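Local coordinates for START domain-containing protein 10 (Homo sapiens, PDB 6SER), which carries phospholipids, phosphatidylcholine and phosphatidylethanolamine, between membranes, favouring species with a palmitoyl or stearoyl sn-1 chain and an unsaturated sn-2 chain, at residues P78-E90 against R134-M146. Residues are numbered along the deposited sequence; the frame is centred on the assembly and turned at random.
Sequences PAETLYDVLHDIE and RSWLPMGADYIIM
Y83 of helix 79-87 lays its ring on that of Y143 in strand 142-146 as an offset stack, centroids 3.9 Å apart and planes 18° from parallel. CD2 of Y143 sits over the centre of the Y83 ring, while CB of Y83 lies almost on the normal of the Y143 ring as a CH-pi contact. A79 CB meets the edge of Y143 in its plane, 3.8 Å from CE1. With CG anti to the backbone N (chi1 -171°), Y83 reaches across to the hairpin, where its OH comes 3.3 Å from W136 CD1.

One turn on, H87 stands edge-on to W136: H87 CE1 points at the indole face, 3.3 Å from W136 CG, in a T-shaped pair with planes at 86°. I145 CD1 lies over one face of the imidazole, toward its rim, and also touches Y83 CE1 and L86 CB. A weak hydrogen bond from H87 NE2 to Y83 OH (3.0 Å) and a water bonded at ND1 probably limit the imidazole's rotation. That water also receives a bond from R134 NH1 (2.6 Å) and donates one to H87 O; R134 is further paired with D113 and D104. The H87 ring also stacks with that of W236. Here a helix packs nearly along a beta hairpin, closed by the type II' turn M139-D142, within the helix-grip fold of START domains.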
loop_
_atom_site.group_PDB
_atom_site.type_symbol
_atom_site.label_atom_id
_atom_site.label_comp_id
_atom_site.label_asym_id
_atom_site.label_seq_id
_atom_site.Cartn_x
_atom_site.Cartn_y
_atom_site.Cartn_z
ATOM N N PRO A 78 10.299 -14.108 -8.012
ATOM C CA PRO A 78 11.096 -13.921 -6.796
ATOM C C PRO A 78 10.659 -12.687 -6.019
ATOM O O PRO A 78 10.021 -11.773 -6.546
ATOM C CB PRO A 78 12.528 -13.768 -7.326
ATOM C CG PRO A 78 12.364 -13.267 -8.713
ATOM C CD PRO A 78 11.070 -13.829 -9.237
ATOM N N ALA A 79 11.023 -12.688 -4.731
ATOM C CA ALA A 79 10.655 -11.595 -3.834
ATOM C C ALA A 79 11.156 -10.246 -4.343
ATOM O O ALA A 79 10.459 -9.234 -4.218
ATOM C CB ALA A 79 11.203 -11.863 -2.434
ATOM N N GLU A 80 12.372 -10.209 -4.903
ATOM C CA GLU A 80 12.938 -8.945 -5.364
ATOM C C GLU A 80 12.133 -8.363 -6.513
ATOM O O GLU A 80 12.014 -7.138 -6.624
ATOM C CB GLU A 80 14.405 -9.123 -5.780
ATOM C CG GLU A 80 14.713 -10.431 -6.495
ATOM C CD GLU A 80 15.179 -11.527 -5.536
ATOM O OE1 GLU A 80 16.383 -11.551 -5.192
ATOM O OE2 GLU A 80 14.344 -12.355 -5.114
ATOM N N THR A 81 11.566 -9.214 -7.369
ATOM C CA THR A 81 10.746 -8.707 -8.464
ATOM C C THR A 81 9.438 -8.125 -7.946
ATOM O O THR A 81 9.023 -7.033 -8.356
ATOM C CB THR A 81 10.477 -9.818 -9.477
ATOM O OG1 THR A 81 11.719 -10.261 -10.037
ATOM C CG2 THR A 81 9.576 -9.308 -10.590
ATOM N N LEU A 82 8.779 -8.833 -7.034
ATOM C CA LEU A 82 7.591 -8.276 -6.406
ATOM C C LEU A 82 7.916 -6.969 -5.685
ATOM O O LEU A 82 7.120 -6.026 -5.706
ATOM C CB LEU A 82 6.998 -9.314 -5.459
ATOM C CG LEU A 82 5.645 -9.106 -4.792
ATOM C CD1 LEU A 82 4.554 -8.740 -5.789
ATOM C CD2 LEU A 82 5.319 -10.388 -4.116
ATOM N N TYR A 83 9.112 -6.874 -5.094
ATOM C CA TYR A 83 9.521 -5.651 -4.405
ATOM C C TYR A 83 9.657 -4.485 -5.382
ATOM O O TYR A 83 9.157 -3.383 -5.122
ATOM C CB TYR A 83 10.835 -5.906 -3.660
ATOM C CG TYR A 83 11.305 -4.807 -2.719
ATOM C CD1 TYR A 83 10.511 -4.377 -1.651
ATOM C CD2 TYR A 83 12.561 -4.227 -2.873
ATOM C CE1 TYR A 83 10.952 -3.385 -0.777
ATOM C CE2 TYR A 83 13.013 -3.240 -2.000
ATOM C CZ TYR A 83 12.208 -2.822 -0.958
ATOM O OH TYR A 83 12.652 -1.831 -0.104
ATOM N N ASP A 84 10.329 -4.712 -6.519
ATOM C CA ASP A 84 10.456 -3.673 -7.541
ATOM C C ASP A 84 9.093 -3.175 -7.994
ATOM O O ASP A 84 8.889 -1.965 -8.184
ATOM C CB ASP A 84 11.230 -4.202 -8.753
ATOM C CG ASP A 84 12.710 -4.388 -8.475
ATOM O OD1 ASP A 84 13.218 -3.841 -7.465
ATOM O OD2 ASP A 84 13.367 -5.074 -9.284
ATOM N N VAL A 85 8.147 -4.098 -8.179
ATOM C CA VAL A 85 6.841 -3.736 -8.722
ATOM C C VAL A 85 6.071 -2.872 -7.732
ATOM O O VAL A 85 5.440 -1.878 -8.112
ATOM C CB VAL A 85 6.072 -5.014 -9.094
ATOM C CG1 VAL A 85 4.630 -4.692 -9.468
ATOM C CG2 VAL A 85 6.798 -5.728 -10.221
ATOM N N LEU A 86 6.120 -3.227 -6.448
ATOM C CA LEU A 86 5.486 -2.385 -5.443
ATOM C C LEU A 86 6.130 -1.005 -5.376
ATOM O O LEU A 86 5.435 -0.016 -5.133
ATOM C CB LEU A 86 5.537 -3.063 -4.076
ATOM C CG LEU A 86 4.626 -4.291 -3.949
ATOM C CD1 LEU A 86 4.714 -4.923 -2.561
ATOM C CD2 LEU A 86 3.205 -3.908 -4.278
ATOM N N HIS A 87 7.440 -0.914 -5.609
ATOM C CA HIS A 87 8.130 0.366 -5.493
ATOM C C HIS A 87 7.973 1.241 -6.734
ATOM O O HIS A 87 8.020 2.468 -6.621
ATOM C CB HIS A 87 9.621 0.140 -5.225
ATOM C CG HIS A 87 9.991 0.170 -3.772
ATOM N ND1 HIS A 87 9.897 1.310 -3.004
ATOM C CD2 HIS A 87 10.493 -0.792 -2.955
ATOM C CE1 HIS A 87 10.310 1.048 -1.774
ATOM N NE2 HIS A 87 10.673 -0.222 -1.717
ATOM N N ASP A 88 7.784 0.641 -7.915
ATOM C CA ASP A 88 7.925 1.353 -9.189
ATOM C C ASP A 88 6.686 2.188 -9.471
ATOM O O ASP A 88 5.741 1.730 -10.115
ATOM C CB ASP A 88 8.177 0.363 -10.321
ATOM C CG ASP A 88 8.710 1.035 -11.579
ATOM O OD1 ASP A 88 9.666 0.507 -12.176
ATOM O OD2 ASP A 88 8.169 2.094 -11.967
ATOM N N ILE A 89 6.713 3.449 -9.024
ATOM C CA ILE A 89 5.591 4.366 -9.255
ATOM C C ILE A 89 5.263 4.465 -10.737
ATOM O O ILE A 89 4.089 4.461 -11.128
ATOM C CB ILE A 89 5.887 5.757 -8.660
ATOM C CG1 ILE A 89 5.755 5.729 -7.142
ATOM C CG2 ILE A 89 4.921 6.793 -9.206
ATOM C CD1 ILE A 89 7.054 5.793 -6.436
ATOM N N GLU A 90 6.292 4.557 -11.584
ATOM C CA GLU A 90 6.067 4.732 -13.016
ATOM C C GLU A 90 5.303 3.557 -13.615
ATOM O O GLU A 90 4.386 3.749 -14.422
ATOM C CB GLU A 90 7.403 4.908 -13.736
ATOM C CG GLU A 90 7.249 4.908 -15.232
ATOM C CD GLU A 90 8.579 4.985 -15.983
ATOM O OE1 GLU A 90 8.554 5.444 -17.134
ATOM O OE2 GLU A 90 9.631 4.589 -15.441
ATOM N N ARG A 134 5.206 6.825 3.249
ATOM C CA ARG A 134 5.571 5.455 2.921
ATOM C C ARG A 134 6.966 5.183 3.456
ATOM O O ARG A 134 7.844 6.050 3.373
ATOM C CB ARG A 134 5.533 5.237 1.391
ATOM C CG ARG A 134 5.727 3.801 0.934
ATOM C CD ARG A 134 5.428 3.641 -0.558
ATOM N NE ARG A 134 6.514 4.114 -1.424
ATOM C CZ ARG A 134 6.569 5.323 -1.988
ATOM N NH1 ARG A 134 7.599 5.651 -2.770
ATOM N NH2 ARG A 134 5.602 6.209 -1.778
ATOM N N SER A 135 7.179 3.985 4.006
ATOM C CA SER A 135 8.516 3.583 4.421
ATOM C C SER A 135 8.730 2.100 4.165
ATOM O O SER A 135 7.796 1.300 4.253
ATOM C CB SER A 135 8.771 3.883 5.890
ATOM O OG SER A 135 10.160 3.778 6.164
ATOM N N TRP A 136 9.973 1.739 3.856
ATOM C CA TRP A 136 10.298 0.399 3.395
ATOM C C TRP A 136 11.545 -0.121 4.088
ATOM O O TRP A 136 12.432 0.647 4.467
ATOM C CB TRP A 136 10.496 0.364 1.875
ATOM C CG TRP A 136 11.400 1.428 1.328
ATOM C CD1 TRP A 136 12.724 1.291 1.011
ATOM C CD2 TRP A 136 11.047 2.782 0.997
ATOM N NE1 TRP A 136 13.217 2.475 0.508
ATOM C CE2 TRP A 136 12.213 3.407 0.496
ATOM C CE3 TRP A 136 9.863 3.524 1.071
ATOM C CZ2 TRP A 136 12.225 4.742 0.071
ATOM C CZ3 TRP A 136 9.879 4.853 0.663
ATOM C CH2 TRP A 136 11.048 5.446 0.168
ATOM N N LEU A 137 11.606 -1.446 4.243
ATOM C CA LEU A 137 12.704 -2.085 4.955
ATOM C C LEU A 137 12.926 -3.513 4.472
ATOM O O LEU A 137 12.084 -4.390 4.711
ATOM C CB LEU A 137 12.430 -2.091 6.464
ATOM C CG LEU A 137 13.579 -2.537 7.371
ATOM C CD1 LEU A 137 14.780 -1.610 7.193
ATOM C CD2 LEU A 137 13.132 -2.563 8.826
ATOM N N PRO A 138 14.065 -3.841 3.869
ATOM C CA PRO A 138 14.380 -5.220 3.573
ATOM C C PRO A 138 14.793 -5.872 4.894
ATOM O O PRO A 138 15.530 -5.322 5.526
ATOM C CB PRO A 138 15.608 -5.108 2.698
ATOM C CG PRO A 138 15.534 -3.720 2.214
ATOM C CD PRO A 138 14.983 -2.911 3.345
ATOM N N MET A 139 14.198 -6.983 5.288
ATOM C CA MET A 139 14.580 -7.645 6.557
ATOM C C MET A 139 15.141 -8.996 6.161
ATOM O O MET A 139 14.390 -9.917 6.043
ATOM C CB MET A 139 13.434 -7.891 7.542
ATOM C CG MET A 139 12.756 -6.690 8.156
ATOM S SD MET A 139 13.795 -5.554 9.147
ATOM C CE MET A 139 14.240 -6.559 10.558
ATOM N N GLY A 140 16.427 -9.057 5.895
ATOM C CA GLY A 140 17.064 -10.321 5.520
ATOM C C GLY A 140 16.644 -10.712 4.149
ATOM O O GLY A 140 16.995 -10.050 3.221
ATOM N N ALA A 141 15.869 -11.761 4.069
ATOM C CA ALA A 141 15.325 -12.207 2.795
ATOM C C ALA A 141 13.959 -11.606 2.487
ATOM O O ALA A 141 13.498 -11.711 1.343
ATOM C CB ALA A 141 15.229 -13.735 2.771
ATOM N N ASP A 142 13.318 -10.972 3.464
ATOM C CA ASP A 142 11.974 -10.440 3.321
ATOM C C ASP A 142 11.995 -8.929 3.141
ATOM O O ASP A 142 13.007 -8.263 3.365
ATOM C CB ASP A 142 11.122 -10.801 4.536
ATOM C CG ASP A 142 11.141 -12.281 4.826
ATOM O OD1 ASP A 142 10.830 -12.671 5.971
ATOM O OD2 ASP A 142 11.491 -13.049 3.902
ATOM N N TYR A 143 10.846 -8.394 2.734
ATOM C CA TYR A 143 10.665 -6.965 2.553
ATOM C C TYR A 143 9.357 -6.520 3.196
ATOM O O TYR A 143 8.349 -7.235 3.164
ATOM C CB TYR A 143 10.638 -6.570 1.073
ATOM C CG TYR A 143 11.813 -6.999 0.217
ATOM C CD1 TYR A 143 11.785 -8.198 -0.490
ATOM C CD2 TYR A 143 12.926 -6.178 0.068
ATOM C CE1 TYR A 143 12.854 -8.584 -1.307
ATOM C CE2 TYR A 143 13.991 -6.542 -0.748
ATOM C CZ TYR A 143 13.952 -7.748 -1.429
ATOM O OH TYR A 143 15.016 -8.101 -2.226
ATOM N N ILE A 144 9.376 -5.318 3.761
ATOM C CA ILE A 144 8.163 -4.659 4.227
ATOM C C ILE A 144 8.102 -3.265 3.623
ATOM O O ILE A 144 9.095 -2.531 3.642
ATOM C CB ILE A 144 8.103 -4.567 5.759
ATOM C CG1 ILE A 144 8.021 -5.958 6.377
ATOM C CG2 ILE A 144 6.913 -3.726 6.188
ATOM C CD1 ILE A 144 7.936 -5.936 7.888
ATOM N N ILE A 145 6.938 -2.902 3.094
ATOM C CA ILE A 145 6.621 -1.535 2.710
ATOM C C ILE A 145 5.307 -1.183 3.382
ATOM O O ILE A 145 4.306 -1.871 3.159
ATOM C CB ILE A 145 6.486 -1.371 1.190
ATOM C CG1 ILE A 145 7.583 -2.128 0.458
ATOM C CG2 ILE A 145 6.558 0.093 0.820
ATOM C CD1 ILE A 145 7.478 -2.001 -1.036
ATOM N N MET A 146 5.304 -0.119 4.192
ATOM C CA MET A 146 4.104 0.377 4.858
ATOM C C MET A 146 3.836 1.828 4.483
ATOM O O MET A 146 4.738 2.564 4.071
ATOM C CB MET A 146 4.216 0.323 6.381
ATOM C CG MET A 146 5.105 -0.742 6.889
ATOM S SD MET A 146 5.109 -0.734 8.670
ATOM C CE MET A 146 6.169 0.648 8.995
HETATM O O HOH W 1 8.564 3.545 -4.009
#